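PDB 1VL0: DTDP-4-dehydrorhamnose reductase, rfbD ortholog from Clostridium acetobutylicum, which probably catalyses the reduction of dTDP-6-deoxy-L-lyxo-4-hexulose to dTDP-L-rhamnose, and binds a nicotinamide adenine dinucleotide cofactor. Local coordinates for residues A[159-164]-A[217-222]. Residues are numbered along the deposited sequence; the frame is centred on the assembly and turned at random.
With NAI (1,4-dihydronicotinamide adenine dinucleotide), chain D.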
# COMPACT_ATOMS: atom_id res chain seq x y z
N ARG A 159 16.32 -5.05 -3.57
CA ARG A 159 16.68 -5.98 -2.51
C ARG A 159 17.93 -6.73 -2.88
O ARG A 159 18.02 -7.30 -3.96
CB ARG A 159 15.56 -6.99 -2.22
CG ARG A 159 14.24 -6.37 -1.88
CD ARG A 159 13.27 -7.39 -1.32
NE ARG A 159 11.97 -6.80 -0.97
CZ ARG A 159 10.78 -7.24 -1.33
NH1 ARG A 159 10.63 -8.32 -2.07
NH2 ARG A 159 9.72 -6.56 -0.91
N THR A 160 18.89 -6.76 -1.98
CA THR A 160 20.09 -7.52 -2.23
C THR A 160 20.46 -8.43 -1.04
O THR A 160 19.71 -8.50 -0.07
CB THR A 160 21.23 -6.61 -2.66
OG1 THR A 160 22.32 -7.44 -3.15
CG2 THR A 160 21.82 -5.83 -1.52
N ALA A 161 21.58 -9.15 -1.15
CA ALA A 161 21.96 -10.12 -0.13
C ALA A 161 23.42 -10.49 -0.26
O ALA A 161 24.00 -10.37 -1.35
CB ALA A 161 21.11 -11.41 -0.28
N TRP A 162 24.00 -10.94 0.86
CA TRP A 162 25.34 -11.56 0.88
C TRP A 162 26.30 -10.65 0.13
O TRP A 162 27.03 -11.08 -0.77
CB TRP A 162 25.29 -12.93 0.23
CG TRP A 162 24.53 -13.95 0.98
CD1 TRP A 162 23.46 -13.76 1.83
CD2 TRP A 162 24.74 -15.36 0.92
NE1 TRP A 162 23.00 -14.97 2.29
CE2 TRP A 162 23.79 -15.97 1.78
CE3 TRP A 162 25.67 -16.17 0.28
CZ2 TRP A 162 23.75 -17.34 2.00
CZ3 TRP A 162 25.62 -17.50 0.48
CH2 TRP A 162 24.66 -18.09 1.33
N LEU A 163 26.32 -9.40 0.52
CA LEU A 163 26.96 -8.37 -0.29
C LEU A 163 28.42 -8.10 0.08
O LEU A 163 28.76 -7.90 1.26
CB LEU A 163 26.18 -7.06 -0.17
CG LEU A 163 26.58 -5.94 -1.09
CD1 LEU A 163 26.26 -6.28 -2.52
CD2 LEU A 163 25.91 -4.64 -0.65
N TYR A 164 29.29 -8.05 -0.93
CA TYR A 164 30.71 -7.79 -0.68
C TYR A 164 31.19 -6.72 -1.63
O TYR A 164 30.71 -6.56 -2.74
CB TYR A 164 31.58 -9.08 -0.79
CG TYR A 164 31.52 -9.75 -2.16
CD1 TYR A 164 32.35 -9.35 -3.17
CD2 TYR A 164 30.63 -10.76 -2.41
CE1 TYR A 164 32.29 -9.93 -4.41
CE2 TYR A 164 30.56 -11.34 -3.63
CZ TYR A 164 31.42 -10.95 -4.62
OH TYR A 164 31.33 -11.48 -5.87
N HIS A 217 14.59 -7.54 -7.09
CA HIS A 217 15.66 -8.34 -6.50
C HIS A 217 16.92 -8.24 -7.35
O HIS A 217 16.87 -8.21 -8.59
CB HIS A 217 15.21 -9.81 -6.44
CG HIS A 217 14.13 -10.05 -5.45
ND1 HIS A 217 13.47 -11.26 -5.34
CD2 HIS A 217 13.54 -9.22 -4.55
CE1 HIS A 217 12.58 -11.17 -4.37
NE2 HIS A 217 12.59 -9.94 -3.89
N CYS A 218 18.06 -8.11 -6.68
CA CYS A 218 19.35 -8.00 -7.35
C CYS A 218 20.44 -8.68 -6.55
O CYS A 218 21.13 -8.04 -5.73
CB CYS A 218 19.72 -6.54 -7.58
SG CYS A 218 21.22 -6.50 -8.58
N THR A 219 20.54 -10.01 -6.74
CA THR A 219 21.71 -10.76 -6.38
C THR A 219 22.36 -11.35 -7.67
O THR A 219 21.76 -11.41 -8.75
CB THR A 219 21.37 -11.88 -5.38
OG1 THR A 219 20.41 -12.78 -5.95
CG2 THR A 219 20.72 -11.32 -4.15
N CYS A 220 23.60 -11.83 -7.50
CA CYS A 220 24.28 -12.49 -8.59
C CYS A 220 23.55 -13.78 -8.99
O CYS A 220 22.70 -14.29 -8.25
CB CYS A 220 25.78 -12.70 -8.25
SG CYS A 220 26.86 -11.19 -8.42
N LYS A 221 23.84 -14.30 -10.18
CA LYS A 221 23.19 -15.54 -10.63
C LYS A 221 23.72 -16.74 -9.89
O LYS A 221 24.88 -16.74 -9.44
CB LYS A 221 23.38 -15.75 -12.12
CG LYS A 221 22.81 -14.67 -12.99
CD LYS A 221 23.07 -15.07 -14.45
CE LYS A 221 23.00 -13.96 -15.46
NZ LYS A 221 21.81 -13.27 -15.33
N GLY A 222 22.89 -17.77 -9.73
CA GLY A 222 23.31 -18.98 -9.08
C GLY A 222 22.85 -19.09 -7.64
O GLY A 222 22.06 -18.28 -7.16
PA NAI D . 27.78 -0.49 4.70
O1A NAI D . 27.54 -0.97 6.10
O2A NAI D . 29.09 -0.95 4.10
O5B NAI D . 27.56 1.10 4.71
C5B NAI D . 26.36 1.59 5.28
C4B NAI D . 26.49 3.07 5.61
O4B NAI D . 25.44 3.45 6.51
C3B NAI D . 27.77 3.48 6.34
O3B NAI D . 28.57 4.30 5.51
C2B NAI D . 27.23 4.23 7.57
O2B NAI D . 28.08 5.24 8.09
C1B NAI D . 25.89 4.70 7.00
N9A NAI D . 24.93 5.36 7.91
C8A NAI D . 24.57 4.89 9.15
N7A NAI D . 23.70 5.77 9.69
C5A NAI D . 23.51 6.81 8.86
C6A NAI D . 22.73 7.96 8.96
N6A NAI D . 22.01 8.21 10.04
N1A NAI D . 22.72 8.87 7.92
C2A NAI D . 23.49 8.62 6.78
N3A NAI D . 24.28 7.51 6.69
C4A NAI D . 24.29 6.58 7.71
O3 NAI D . 26.52 -0.94 3.81
PN NAI D . 26.52 -1.91 2.51
O1N NAI D . 26.81 -1.13 1.28
O2N NAI D . 27.17 -3.18 2.89
O5D NAI D . 24.92 -2.10 2.38
C5D NAI D . 24.22 -1.33 1.41
C4D NAI D . 22.76 -1.69 1.46
O4D NAI D . 22.55 -3.09 1.19
C3D NAI D . 22.12 -1.38 2.81
O3D NAI D . 20.95 -0.66 2.50
C2D NAI D . 21.81 -2.74 3.43
O2D NAI D . 20.66 -2.83 4.27
C1D NAI D . 21.64 -3.59 2.17
N1N NAI D . 21.95 -5.01 2.37
C2N NAI D . 23.26 -5.39 2.54
C3N NAI D . 23.53 -6.74 2.70
C7N NAI D . 24.86 -7.18 3.24
O7N NAI D . 25.20 -8.54 3.09
N7N NAI D . 25.69 -6.31 3.83
C4N NAI D . 22.49 -7.68 2.68
C5N NAI D . 21.16 -7.28 2.51
C6N NAI D . 20.93 -5.91 2.35
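Arg159 and His217 sit side by side on neighbouring parallel strands of the Rossmann-type sheet of an extended short-chain dehydrogenase/reductase, and they illustrate how a strand, here 214-217, is tied to the strand whose end lines part of the cofactor pocket.

Nonpolar contact is modest and comes next along the chain, where Thr219 CG2 rests against Ala161 CB (3.9 Å). Thr219 O continues outward to Asn265 and Thr276, joining the loop to the C-terminal part of the protein.

Segment 159-164 also borders the NADH pocket: Leu163 N bonds almost straight to the carboxamide oxygen O7N of the nicotinamide (2.9 Å), and Thr160 O approaches ring atom C5N.

Three hydrogen bonds make up the polar link between the segments. The backbone tie is short: Cys218 N donates to Arg159 O (2.8 Å). Beyond it a side chain takes over. Thr160 OG1, swung anti to its own backbone nitrogen (chi1 -169°), gives its proton to Cys218 O at 2.9 Å, so that both polar backbone atoms of Cys218 are held by strand 155-164. The same rotation leaves the methyl CG2 facing the cofactor's nicotinamide riboside. The third bond is between side chains. Arg159 stretches its aliphatic part past the imidazole, CD lying 3.7 Å from His217 CD2, while NH2 forms a salt bridge with Glu145 of helix 136-151. The guanidinium and imidazole planes are turned 46° apart, yet NH1 meets the ring edge nearly in plane, donating to His217 NE2 at 3.1 Å.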